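Local coordinates for K Homology domain-containing protein (Pyrococcus horikoshii, PDB 2E3U) that is a Dim2p pre-ribosomal RNA processing factor built from KH folds, which probably acts by binding RNA, at residues A[67-70]-A[75-78]; A[96-101]-A[117-122]; A[158-163]-A[169-174]; A[39-44]-A[163-168]; A[152-157]-A[182-187]. All blocks are in the same frame, centred on the assembly; numbering follows the deposited sequence.

Contact 1: A[67-70]-A[75-78]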
# COMPACT_ATOMS: atom_id res chain seq x y z
N ILE A 67 -13.54 8.76 -9.42
CA ILE A 67 -12.18 9.22 -9.16
C ILE A 67 -11.84 10.36 -10.11
O ILE A 67 -12.02 10.25 -11.32
CB ILE A 67 -11.19 8.00 -9.26
CG1 ILE A 67 -11.53 7.05 -8.08
CG2 ILE A 67 -9.74 8.45 -9.28
CD1 ILE A 67 -11.13 5.64 -8.28
N THR A 68 -11.39 11.48 -9.56
CA THR A 68 -11.03 12.61 -10.39
C THR A 68 -9.55 12.88 -10.17
O THR A 68 -9.13 13.06 -9.04
CB THR A 68 -11.85 13.88 -10.06
OG1 THR A 68 -13.25 13.57 -10.14
CG2 THR A 68 -11.52 15.03 -11.05
N ILE A 69 -8.77 12.90 -11.25
CA ILE A 69 -7.32 13.07 -11.11
C ILE A 69 -6.84 14.40 -11.70
O ILE A 69 -7.20 14.76 -12.82
CB ILE A 69 -6.56 11.90 -11.73
CG1 ILE A 69 -7.10 10.56 -11.19
CG2 ILE A 69 -5.03 12.05 -11.45
CD1 ILE A 69 -6.57 9.36 -11.91
N ASP A 70 -6.03 15.13 -10.95
CA ASP A 70 -5.26 16.23 -11.53
C ASP A 70 -3.89 15.65 -11.97
O ASP A 70 -3.09 15.24 -11.13
CB ASP A 70 -5.08 17.31 -10.48
CG ASP A 70 -4.69 18.64 -11.04
OD1 ASP A 70 -5.18 19.65 -10.47
OD2 ASP A 70 -3.89 18.71 -12.01
N GLU A 75 -3.02 15.35 -7.44
CA GLU A 75 -4.16 15.43 -6.55
C GLU A 75 -5.28 14.52 -7.01
O GLU A 75 -5.62 14.52 -8.19
CB GLU A 75 -4.66 16.88 -6.47
CG GLU A 75 -3.81 17.75 -5.54
CD GLU A 75 -4.18 19.21 -5.62
OE1 GLU A 75 -3.97 19.81 -6.70
OE2 GLU A 75 -4.68 19.77 -4.62
N VAL A 76 -5.87 13.75 -6.09
CA VAL A 76 -6.98 12.85 -6.43
C VAL A 76 -8.16 13.01 -5.49
O VAL A 76 -7.98 13.04 -4.28
CB VAL A 76 -6.56 11.35 -6.48
CG1 VAL A 76 -7.67 10.47 -7.12
CG2 VAL A 76 -5.20 11.15 -7.24
N TRP A 77 -9.34 13.13 -6.09
CA TRP A 77 -10.62 13.20 -5.39
C TRP A 77 -11.42 11.90 -5.58
O TRP A 77 -11.68 11.49 -6.70
CB TRP A 77 -11.45 14.42 -5.90
CG TRP A 77 -10.84 15.74 -5.59
CD1 TRP A 77 -11.15 16.54 -4.54
CD2 TRP A 77 -9.82 16.45 -6.35
NE1 TRP A 77 -10.38 17.67 -4.57
CE2 TRP A 77 -9.57 17.66 -5.67
CE3 TRP A 77 -9.11 16.18 -7.53
CZ2 TRP A 77 -8.62 18.61 -6.11
CZ3 TRP A 77 -8.16 17.13 -7.99
CH2 TRP A 77 -7.93 18.33 -7.28
N ILE A 78 -11.83 11.28 -4.48
CA ILE A 78 -12.66 10.12 -4.53
C ILE A 78 -14.04 10.50 -4.04
O ILE A 78 -14.21 10.87 -2.88
CB ILE A 78 -12.08 8.92 -3.72
CG1 ILE A 78 -10.66 8.56 -4.20
CG2 ILE A 78 -13.02 7.69 -3.82
CD1 ILE A 78 -9.48 9.32 -3.48
O HOH W 1 -14.15 12.41 -7.64
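Residues 67-70 and 75-78 run antiparallel, their strand axes 4.7 Å apart at the closest approach. Thr68 and Trp77 form a hydrogen-bonded pair, flanked by the non-hydrogen-bonded pairs Ile67–Ile78 and Ile69–Val76. Thr68 N donates to Trp77 O at 2.9 Å, and Trp77 N gives the return bond to Thr68 O at 3.0 Å; beyond them Asp70 N reaches Glu75 O in a nearly straight bond (175° at the hydrogen).

The isoleucines and Val76 share one face of the sheet. There the CG2 branch of Ile67 meets CG1 of Val76 at 3.6 Å, while Ile69, which leaves the sheet in the same direction as Val76, touches the same methyl. Helix 87-101 covers Val76 and Ile78, and helices 42-49 and 54-63 cover Ile69. On the other face, with CG of Trp77 beside its backbone N (chi1 -65°), the indole lies along the strand and turns its benzo edge to the neighbouring one: CE3 lies 3.5 Å from Thr68 O, which sits in the ring plane, and CZ3 4.0 Å from Asp70 CB. Tyr37 stacks on this indole edge-to-face. One water bridges Thr68 OG1 and Trp77 O.

The carboxylates of Asp70 and Glu75 end near each other, Asp70 OD1 and Glu75 OE1 being 4.0 Å apart. Thr73 binds Glu75 OE1, Tyr37 binds Glu75 OE2 and the amide of Glu72 binds Asp70 OD2, which probably offsets some repulsion. The chemistry thus divides by face: an aliphatic side turned to the helices of a type I KH fold, and a polar and aromatic side left partly to solvent.

Contact 2: A[96-101]-A[117-122]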
# COMPACT_ATOMS: atom_id res chain seq x y z
N ILE A 96 -6.97 2.36 -2.08
CA ILE A 96 -6.42 1.77 -3.29
C ILE A 96 -5.57 2.76 -4.07
O ILE A 96 -4.45 2.43 -4.49
CB ILE A 96 -7.54 1.22 -4.22
CG1 ILE A 96 -8.18 0.00 -3.57
CG2 ILE A 96 -7.00 0.91 -5.64
CD1 ILE A 96 -9.54 -0.39 -4.22
N VAL A 97 -6.12 3.96 -4.28
CA VAL A 97 -5.37 5.11 -4.81
C VAL A 97 -4.05 5.38 -4.06
O VAL A 97 -2.97 5.53 -4.69
CB VAL A 97 -6.22 6.41 -4.77
CG1 VAL A 97 -5.40 7.63 -5.17
CG2 VAL A 97 -7.46 6.24 -5.67
N LEU A 98 -4.16 5.51 -2.73
CA LEU A 98 -2.97 5.66 -1.86
C LEU A 98 -1.95 4.51 -1.96
O LEU A 98 -0.75 4.76 -1.95
CB LEU A 98 -3.38 5.79 -0.38
CG LEU A 98 -4.05 7.08 0.03
CD1 LEU A 98 -4.49 6.92 1.47
CD2 LEU A 98 -3.02 8.26 -0.16
N ALA A 99 -2.46 3.27 -2.02
CA ALA A 99 -1.63 2.07 -2.17
C ALA A 99 -0.85 2.09 -3.52
O ALA A 99 0.34 1.84 -3.55
CB ALA A 99 -2.50 0.80 -2.06
N ILE A 100 -1.56 2.36 -4.63
CA ILE A 100 -0.91 2.58 -5.93
C ILE A 100 0.14 3.73 -5.86
O ILE A 100 1.26 3.59 -6.33
CB ILE A 100 -1.98 2.86 -7.04
CG1 ILE A 100 -2.91 1.64 -7.17
CG2 ILE A 100 -1.30 3.20 -8.42
CD1 ILE A 100 -4.17 1.91 -8.05
N GLY A 101 -0.23 4.84 -5.27
CA GLY A 101 0.68 5.94 -5.08
C GLY A 101 1.92 5.60 -4.31
O GLY A 101 2.98 6.17 -4.59
N GLU A 117 -9.51 -5.96 5.32
CA GLU A 117 -8.17 -5.61 4.82
C GLU A 117 -7.98 -4.10 4.91
O GLU A 117 -8.89 -3.33 4.59
CB GLU A 117 -7.97 -6.11 3.39
CG GLU A 117 -6.66 -6.82 3.19
CD GLU A 117 -6.74 -8.31 3.36
OE1 GLU A 117 -7.74 -8.86 3.83
OE2 GLU A 117 -5.77 -8.96 3.01
N TYR A 118 -6.80 -3.70 5.38
CA TYR A 118 -6.46 -2.30 5.63
C TYR A 118 -5.11 -1.98 5.01
O TYR A 118 -4.34 -2.88 4.66
CB TYR A 118 -6.38 -2.02 7.14
CG TYR A 118 -7.68 -2.24 7.90
CD1 TYR A 118 -8.50 -1.17 8.26
CD2 TYR A 118 -8.09 -3.52 8.25
CE1 TYR A 118 -9.70 -1.39 8.95
CE2 TYR A 118 -9.28 -3.75 8.94
CZ TYR A 118 -10.08 -2.68 9.27
OH TYR A 118 -11.25 -2.93 9.97
N LEU A 119 -4.86 -0.68 4.89
CA LEU A 119 -3.64 -0.15 4.34
C LEU A 119 -2.95 0.55 5.48
O LEU A 119 -3.61 1.24 6.24
CB LEU A 119 -3.95 0.86 3.23
CG LEU A 119 -2.76 1.63 2.69
CD1 LEU A 119 -1.67 0.72 2.05
CD2 LEU A 119 -3.26 2.73 1.69
N GLU A 120 -1.64 0.37 5.61
CA GLU A 120 -0.85 1.12 6.56
C GLU A 120 0.40 1.63 5.87
O GLU A 120 1.16 0.86 5.33
CB GLU A 120 -0.50 0.28 7.83
CG GLU A 120 0.67 0.90 8.67
CD GLU A 120 0.56 0.74 10.18
OE1 GLU A 120 1.22 1.53 10.91
OE2 GLU A 120 -0.15 -0.15 10.69
N ILE A 121 0.60 2.95 5.89
CA ILE A 121 1.81 3.57 5.35
C ILE A 121 2.76 4.04 6.46
O ILE A 121 2.38 4.81 7.35
CB ILE A 121 1.53 4.81 4.46
CG1 ILE A 121 0.30 4.64 3.57
CG2 ILE A 121 2.78 5.20 3.66
CD1 ILE A 121 0.44 3.64 2.52
N ILE A 122 4.00 3.60 6.37
CA ILE A 122 5.03 3.91 7.35
C ILE A 122 6.10 4.79 6.69
O ILE A 122 6.63 4.44 5.65
CB ILE A 122 5.70 2.59 7.86
CG1 ILE A 122 4.70 1.74 8.66
CG2 ILE A 122 6.90 2.88 8.73
CD1 ILE A 122 3.96 2.53 9.76
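Leu119 sets its forked end against one turn of helix 87-101, and it loses more surface to this contact than any other residue. Its CD2 branch lies 3.7 Å from Leu98 CB and 3.8 Å from the backbone N of Ala99, so this methyl rests on the peptide link between the two residues. The other branch, CD1, meets the methyl of Ala99 more loosely, at 4.2 Å from CB. Leu119 reaches the helix because CG stands opposite its own backbone N (chi1 173°), which carries both methyls off strand 118-123.

Leu98 answers with its CB, and Ala99, having no more than a methyl, lets the leucine come up to the main chain.

Leu119 and Ile121 project from one face of the strand, and Glu120 and Ile122 from the other, where Glu120 forms a salt bridge with Lys182 of helix 175-189. Helix 87-101 turns Val97 back toward Val76 in the 35-39/75-80/65-69 sheet, so it lies between the two three-stranded sheets of the chain. Its side-chain contacts with Leu119 are all aliphatic, and the contact is small, 140 Å² in all; van der Waals contact and the burial of apolar surface, rather than directional bonds, join helix to strand here.

Contact 3: A[158-163]-A[169-174]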
# COMPACT_ATOMS: atom_id res chain seq x y z
N SER A 158 4.04 -13.37 7.12
CA SER A 158 3.02 -12.52 7.75
C SER A 158 1.63 -12.59 7.05
O SER A 158 0.64 -12.36 7.69
CB SER A 158 3.48 -11.07 7.74
OG SER A 158 3.39 -10.55 6.42
N GLY A 159 1.59 -12.87 5.76
CA GLY A 159 0.35 -12.84 4.98
C GLY A 159 -0.03 -11.43 4.45
O GLY A 159 -1.00 -11.27 3.70
N ALA A 160 0.71 -10.41 4.87
CA ALA A 160 0.55 -9.06 4.37
C ALA A 160 1.26 -8.84 3.01
O ALA A 160 2.23 -9.51 2.69
CB ALA A 160 1.06 -8.04 5.41
N SER A 161 0.77 -7.89 2.22
CA SER A 161 1.46 -7.42 1.03
C SER A 161 2.28 -6.21 1.46
O SER A 161 1.82 -5.42 2.28
CB SER A 161 0.45 -7.01 -0.04
OG SER A 161 -0.34 -8.08 -0.51
N VAL A 162 3.47 -6.05 0.88
CA VAL A 162 4.44 -5.01 1.31
C VAL A 162 5.04 -4.28 0.13
O VAL A 162 5.53 -4.90 -0.77
CB VAL A 162 5.61 -5.62 2.11
CG1 VAL A 162 6.69 -4.54 2.40
CG2 VAL A 162 5.10 -6.29 3.42
N SER A 163 5.01 -2.96 0.17
CA SER A 163 5.61 -2.14 -0.88
C SER A 163 6.61 -1.13 -0.28
O SER A 163 6.25 -0.30 0.57
CB SER A 163 4.49 -1.39 -1.64
OG SER A 163 5.06 -0.47 -2.54
N VAL A 169 7.29 2.54 3.56
CA VAL A 169 6.93 1.16 3.35
C VAL A 169 5.43 1.16 3.52
O VAL A 169 4.93 1.82 4.42
CB VAL A 169 7.51 0.17 4.43
CG1 VAL A 169 7.40 -1.28 3.98
CG2 VAL A 169 8.92 0.48 4.68
N ALA A 170 4.71 0.43 2.67
CA ALA A 170 3.24 0.35 2.79
C ALA A 170 2.82 -1.13 2.91
O ALA A 170 3.41 -1.98 2.27
CB ALA A 170 2.54 1.02 1.61
N ILE A 171 1.81 -1.40 3.73
CA ILE A 171 1.41 -2.74 4.08
C ILE A 171 -0.09 -2.88 3.88
O ILE A 171 -0.84 -1.96 4.18
CB ILE A 171 1.78 -3.10 5.54
CG1 ILE A 171 3.23 -2.67 5.85
CG2 ILE A 171 1.59 -4.61 5.78
CD1 ILE A 171 3.70 -2.88 7.34
N ILE A 172 -0.51 -4.02 3.32
CA ILE A 172 -1.92 -4.35 3.12
C ILE A 172 -2.17 -5.70 3.74
O ILE A 172 -1.44 -6.64 3.47
CB ILE A 172 -2.35 -4.40 1.62
CG1 ILE A 172 -2.24 -3.01 0.98
CG2 ILE A 172 -3.79 -4.88 1.52
CD1 ILE A 172 -2.28 -3.03 -0.56
N GLY A 173 -3.15 -5.77 4.63
CA GLY A 173 -3.35 -6.95 5.42
C GLY A 173 -4.52 -6.78 6.34
O GLY A 173 -5.02 -5.68 6.50
N ASN A 174 -4.97 -7.87 6.96
CA ASN A 174 -5.83 -7.67 8.13
C ASN A 174 -4.96 -7.10 9.27
O ASN A 174 -3.73 -7.14 9.18
CB ASN A 174 -6.60 -8.96 8.49
CG ASN A 174 -5.73 -10.04 9.10
OD1 ASN A 174 -5.97 -11.23 8.90
ND2 ASN A 174 -4.73 -9.64 9.85
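Val169 opens the pairing with its CG1 branch, which crosses that of Val162 at 3.7 Å, on the face of the sheet where Ile185 of helix 175-189 also touches Val169. Ala170 follows as the hydrogen-bonded partner of Ser163: its N donates to Ser163 O at 2.7 Å, and its O accepts from Ser163 N. The hydroxyl of Ser163 is taken up elsewhere, by Arg102 O.

At Ile171 the pair is non-hydrogen-bonded, opposite Val162. With CG1 of Ile171 beside the backbone N (chi1 -46°), its CG2 methyl is left to press on Ala160 CB at 3.5 Å, tighter than ordinary van der Waals contact. In this antiparallel hairpin, strand 161-165 is an outer strand and 168-173 the central one of a three-stranded sheet in the 1-3-2 order of a type I KH fold; strand 118-123 pairs with the opposite edge of 168-173.

Ile172 exchanges two bonds with Ser161, Ser161 N to Ile172 O at 2.8 Å and Ile172 N to Ser161 O at 2.9 Å, while Ser161 OG turns to Arg111. Gly173 then passes beside Ala160, where a beta carbon would come within 3.3 Å of Ala160 CB, and Asn174 takes the N-cap position of helix 175-189.

Contact 4: A[39-44]-A[163-168]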
# COMPACT_ATOMS: atom_id res chain seq x y z
N LYS A 39 -3.21 12.95 -2.33
CA LYS A 39 -2.19 13.36 -3.27
C LYS A 39 -1.22 12.21 -3.39
O LYS A 39 -0.74 11.72 -2.38
CB LYS A 39 -1.48 14.62 -2.73
CG LYS A 39 -0.70 15.44 -3.75
CD LYS A 39 -0.87 16.94 -3.46
CE LYS A 39 -0.01 17.80 -4.38
NZ LYS A 39 0.16 19.24 -3.91
N ILE A 40 -0.95 11.78 -4.63
CA ILE A 40 0.01 10.71 -4.94
C ILE A 40 1.16 11.33 -5.75
O ILE A 40 1.00 12.41 -6.31
CB ILE A 40 -0.66 9.49 -5.67
CG1 ILE A 40 -1.06 9.83 -7.14
CG2 ILE A 40 -1.86 8.97 -4.85
CD1 ILE A 40 -1.37 8.54 -8.01
N PRO A 41 2.34 10.66 -5.79
CA PRO A 41 3.46 11.21 -6.57
C PRO A 41 3.13 11.31 -8.04
O PRO A 41 2.42 10.44 -8.55
CB PRO A 41 4.60 10.16 -6.39
CG PRO A 41 4.18 9.28 -5.28
CD PRO A 41 2.68 9.39 -5.12
N LYS A 42 3.67 12.32 -8.71
CA LYS A 42 3.54 12.46 -10.17
C LYS A 42 4.03 11.20 -10.91
O LYS A 42 3.44 10.76 -11.92
CB LYS A 42 4.29 13.70 -10.66
CG LYS A 42 3.47 15.01 -10.63
CD LYS A 42 3.43 15.68 -9.25
CE LYS A 42 4.64 16.59 -8.97
NZ LYS A 42 4.74 17.81 -9.85
N ASP A 43 5.11 10.64 -10.39
CA ASP A 43 5.59 9.30 -10.72
C ASP A 43 4.48 8.22 -10.89
O ASP A 43 4.56 7.33 -11.76
CB ASP A 43 6.58 8.88 -9.60
CG ASP A 43 7.68 7.98 -10.11
OD1 ASP A 43 7.63 6.76 -9.82
OD2 ASP A 43 8.61 8.49 -10.79
N ARG A 44 3.43 8.31 -10.09
CA ARG A 44 2.45 7.21 -10.04
C ARG A 44 1.15 7.42 -10.80
O ARG A 44 0.37 6.47 -10.98
CB ARG A 44 2.19 6.80 -8.58
CG ARG A 44 3.45 6.32 -7.89
CD ARG A 44 4.00 5.07 -8.54
NE ARG A 44 3.11 3.93 -8.31
CZ ARG A 44 3.33 2.70 -8.79
NH1 ARG A 44 2.48 1.73 -8.52
NH2 ARG A 44 4.42 2.44 -9.51
N SER A 163 5.01 -2.96 0.17
CA SER A 163 5.61 -2.14 -0.88
C SER A 163 6.61 -1.13 -0.28
O SER A 163 6.25 -0.30 0.57
CB SER A 163 4.49 -1.39 -1.64
OG SER A 163 5.06 -0.47 -2.54
N VAL A 164 7.87 -1.26 -0.67
CA VAL A 164 8.92 -0.35 -0.26
C VAL A 164 9.14 0.62 -1.44
O VAL A 164 9.46 0.22 -2.55
CB VAL A 164 10.19 -1.13 0.17
CG1 VAL A 164 11.23 -0.20 0.80
CG2 VAL A 164 9.81 -2.22 1.17
N TYR A 165 8.94 1.89 -1.19
CA TYR A 165 8.88 2.85 -2.27
C TYR A 165 9.26 4.22 -1.71
O TYR A 165 8.63 4.71 -0.78
CB TYR A 165 7.47 2.88 -2.92
CG TYR A 165 7.38 3.76 -4.14
CD1 TYR A 165 6.91 5.07 -4.03
CD2 TYR A 165 7.81 3.31 -5.39
CE1 TYR A 165 6.86 5.91 -5.15
CE2 TYR A 165 7.76 4.14 -6.52
CZ TYR A 165 7.28 5.44 -6.39
OH TYR A 165 7.20 6.28 -7.49
N GLY A 166 10.32 4.81 -2.26
CA GLY A 166 10.82 6.10 -1.81
C GLY A 166 11.03 6.12 -0.31
O GLY A 166 11.81 5.33 0.24
N LYS A 167 10.29 7.01 0.35
CA LYS A 167 10.46 7.27 1.77
C LYS A 167 9.48 6.49 2.66
O LYS A 167 9.41 6.73 3.87
CB LYS A 167 10.36 8.80 2.04
CG LYS A 167 11.50 9.61 1.40
CD LYS A 167 11.49 11.07 1.84
CE LYS A 167 12.24 11.27 3.17
NZ LYS A 167 12.48 12.72 3.47
N THR A 168 8.75 5.55 2.08
CA THR A 168 7.75 4.79 2.84
C THR A 168 7.88 3.30 2.63
O THR A 168 8.48 2.86 1.66
CB THR A 168 6.30 5.16 2.48
OG1 THR A 168 6.06 4.83 1.10
CG2 THR A 168 6.00 6.66 2.73
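The phenol of Tyr165 reaches across to the start of helix 42-49, where Asp43, Arg44 and Pro41 receive it. Asp43 OD1 lies in the ring plane at the hydroxyl edge, 2.4 Å from Tyr165 OH, a separation so short that the exact placing of the two groups is doubtful. Arg44 approaches with its aliphatic part, CD being 3.6 Å from Tyr165 OH; its guanidinium is farther off, and at 5.7 Å from Arg44 CZ to the ring centroid any cation-pi attraction is weak. Pro41 CG touches Tyr165 CE1 obliquely at 4.3 Å.

The ring extends this far because CG of Tyr165 lies trans to its backbone N (chi1 -174°). Were an alanine to stand in for Tyr165, the Arg44 methylenes and Pro41 would probably lose the ring they pack on, and a gap would be likely to open between hairpin and helix.

Further out, the bent Arg44 chain is held by its NE, which bonds to Ile100 O, and Arg44 N binds Pro41 O at 2.8 Å. Arg102 touches both Pro41 and Tyr165 and also binds Thr168 OG1. Behind the ring, a type II' turn from Tyr165 to Thr168 closes the hairpin, with Gly166 at positive phi. The contact therefore joins the tip of the second KH fold's beta hairpin to the first helix of the other KH fold, the helix that in this family leads into the GXXG loop.

Contact 5: A[152-157]-A[182-187]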
# COMPACT_ATOMS: atom_id res chain seq x y z
N GLN A 152 9.91 -10.85 0.11
CA GLN A 152 9.13 -12.08 -0.11
C GLN A 152 8.94 -12.96 1.16
O GLN A 152 7.85 -13.46 1.43
CB GLN A 152 9.80 -12.87 -1.23
CG GLN A 152 8.96 -13.93 -1.86
CD GLN A 152 9.60 -14.56 -3.10
OE1 GLN A 152 9.18 -15.64 -3.51
NE2 GLN A 152 10.61 -13.88 -3.70
N ILE A 153 10.00 -13.15 1.95
CA ILE A 153 9.88 -13.86 3.21
C ILE A 153 8.86 -13.18 4.18
O ILE A 153 7.93 -13.85 4.70
CB ILE A 153 11.24 -14.06 3.88
CG1 ILE A 153 12.13 -14.97 2.98
CG2 ILE A 153 11.03 -14.59 5.35
CD1 ILE A 153 13.60 -15.03 3.33
N ILE A 154 9.01 -11.85 4.36
CA ILE A 154 8.03 -11.06 5.15
C ILE A 154 6.60 -11.26 4.69
O ILE A 154 5.75 -11.51 5.50
CB ILE A 154 8.35 -9.53 5.22
CG1 ILE A 154 9.77 -9.30 5.73
CG2 ILE A 154 7.35 -8.79 6.13
CD1 ILE A 154 10.22 -7.88 5.60
N GLU A 155 6.34 -11.18 3.39
CA GLU A 155 4.97 -11.33 2.90
C GLU A 155 4.41 -12.75 3.10
O GLU A 155 3.24 -12.92 3.51
CB GLU A 155 4.91 -10.98 1.40
CG GLU A 155 5.26 -9.53 1.07
CD GLU A 155 4.94 -9.21 -0.36
OE1 GLU A 155 5.29 -10.03 -1.23
OE2 GLU A 155 4.34 -8.14 -0.63
N GLU A 156 5.22 -13.77 2.78
CA GLU A 156 4.78 -15.16 2.86
C GLU A 156 4.39 -15.48 4.30
O GLU A 156 3.32 -16.01 4.55
CB GLU A 156 5.88 -16.13 2.40
CG GLU A 156 5.46 -17.61 2.47
CD GLU A 156 4.28 -17.91 1.55
OE1 GLU A 156 3.33 -18.61 1.97
OE2 GLU A 156 4.30 -17.41 0.39
N MET A 157 5.27 -15.10 5.23
CA MET A 157 5.14 -15.48 6.64
C MET A 157 4.14 -14.66 7.42
O MET A 157 3.45 -15.21 8.28
CB MET A 157 6.51 -15.53 7.32
CG MET A 157 7.12 -16.96 7.15
SD MET A 157 8.59 -17.08 8.09
CE MET A 157 9.40 -18.59 7.55
N LYS A 182 4.77 -5.30 9.92
CA LYS A 182 5.28 -4.07 10.55
C LYS A 182 6.42 -4.33 11.53
O LYS A 182 7.48 -3.69 11.45
CB LYS A 182 4.15 -3.29 11.26
CG LYS A 182 4.46 -1.82 11.47
CD LYS A 182 3.49 -1.11 12.42
CE LYS A 182 4.11 0.22 12.89
NZ LYS A 182 3.10 1.23 13.30
N THR A 183 6.18 -5.22 12.49
CA THR A 183 7.19 -5.62 13.49
C THR A 183 8.50 -6.19 12.89
O THR A 183 9.57 -5.76 13.29
CB THR A 183 6.62 -6.62 14.51
OG1 THR A 183 5.43 -6.05 15.08
CG2 THR A 183 7.60 -6.88 15.62
N ALA A 184 8.40 -7.10 11.91
CA ALA A 184 9.57 -7.64 11.20
C ALA A 184 10.36 -6.53 10.50
O ALA A 184 11.58 -6.48 10.59
CB ALA A 184 9.13 -8.66 10.18
N ILE A 185 9.64 -5.64 9.82
CA ILE A 185 10.23 -4.51 9.08
C ILE A 185 10.98 -3.55 10.03
O ILE A 185 12.08 -3.13 9.72
CB ILE A 185 9.10 -3.76 8.29
CG1 ILE A 185 8.67 -4.58 7.06
CG2 ILE A 185 9.48 -2.30 7.93
CD1 ILE A 185 7.34 -4.05 6.44
N GLU A 186 10.36 -3.22 11.17
CA GLU A 186 10.98 -2.43 12.23
C GLU A 186 12.29 -3.05 12.74
O GLU A 186 13.31 -2.38 12.79
CB GLU A 186 9.97 -2.20 13.38
CG GLU A 186 8.92 -1.10 13.07
CD GLU A 186 7.83 -0.97 14.15
OE1 GLU A 186 7.61 -1.91 14.96
OE2 GLU A 186 7.16 0.08 14.16
N LYS A 187 12.27 -4.34 13.10
CA LYS A 187 13.48 -5.10 13.40
C LYS A 187 14.59 -5.01 12.34
O LYS A 187 15.74 -4.75 12.65
CB LYS A 187 13.13 -6.57 13.65
CG LYS A 187 12.47 -6.78 14.97
CD LYS A 187 11.78 -8.11 15.02
CE LYS A 187 10.91 -8.17 16.26
NZ LYS A 187 11.76 -8.46 17.46
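Ile154 and Ala184 mark the nearest approach of the two helical segments, 7.1 Å between their CA atoms. That short spacing is possible because Ala184 has only a methyl to offer: Ile154 CG2 rests 4.4 Å from Ala184 CB. The longer arm of Ile154 goes past it, CD1 coming to 3.9 Å from Ile185 CG1, and the two isoleucine side chains cross at about a right angle. In Ile185 the CG1 arm is turned beside the backbone N (chi1 -74°), which brings the end of the side chain nearer to helix 149-158 than its root.

Ile154 also touches Ala181 and Leu188, so with Ala184 and Ile185 it touches four residues spaced i, i+3, i+4 and i+7 along helix 175-189, the spacing of a hole that accepts a knob. The pair belongs to the type I KH fold, in which helices from before and after the beta hairpin lie together on one face of the three-stranded sheet, here with Ile185 reaching down to Ile171.

The contact is aliphatic, and some polar groups of these segments have partners round its margin. Glu155 OE2 takes a salt bridge from Arg108 and a hydrogen bond from Val162 N, tying helix 149-158 to strand 161-165. Helix 194-203 lies against Ile153 and Met157 of one helix and Thr183 and Lys187 of the other.

Overall arrangement
Contacts 1 and 3 are the equivalent hairpins of the two KH folds, yet contact 3 is buried and contact 1, 24 Å away between centres, keeps one face partly open. Contact 5 is the buried aliphatic layer behind contact 3, formed by the helices that precede and follow its hairpin. Contacts 2 and 4 link the folds: contact 2, near the chain's centre but partly buried, is apolar, whereas contact 4 lies at the surface and mixes ring, carboxylate and arginine. Along the chain, contact 2 is nested in the loop that contact 4 closes. Contacts 3 and 4 both use strand 161-165 and share Ser163, while contact 2 reaches the same sheet through strand 118-123.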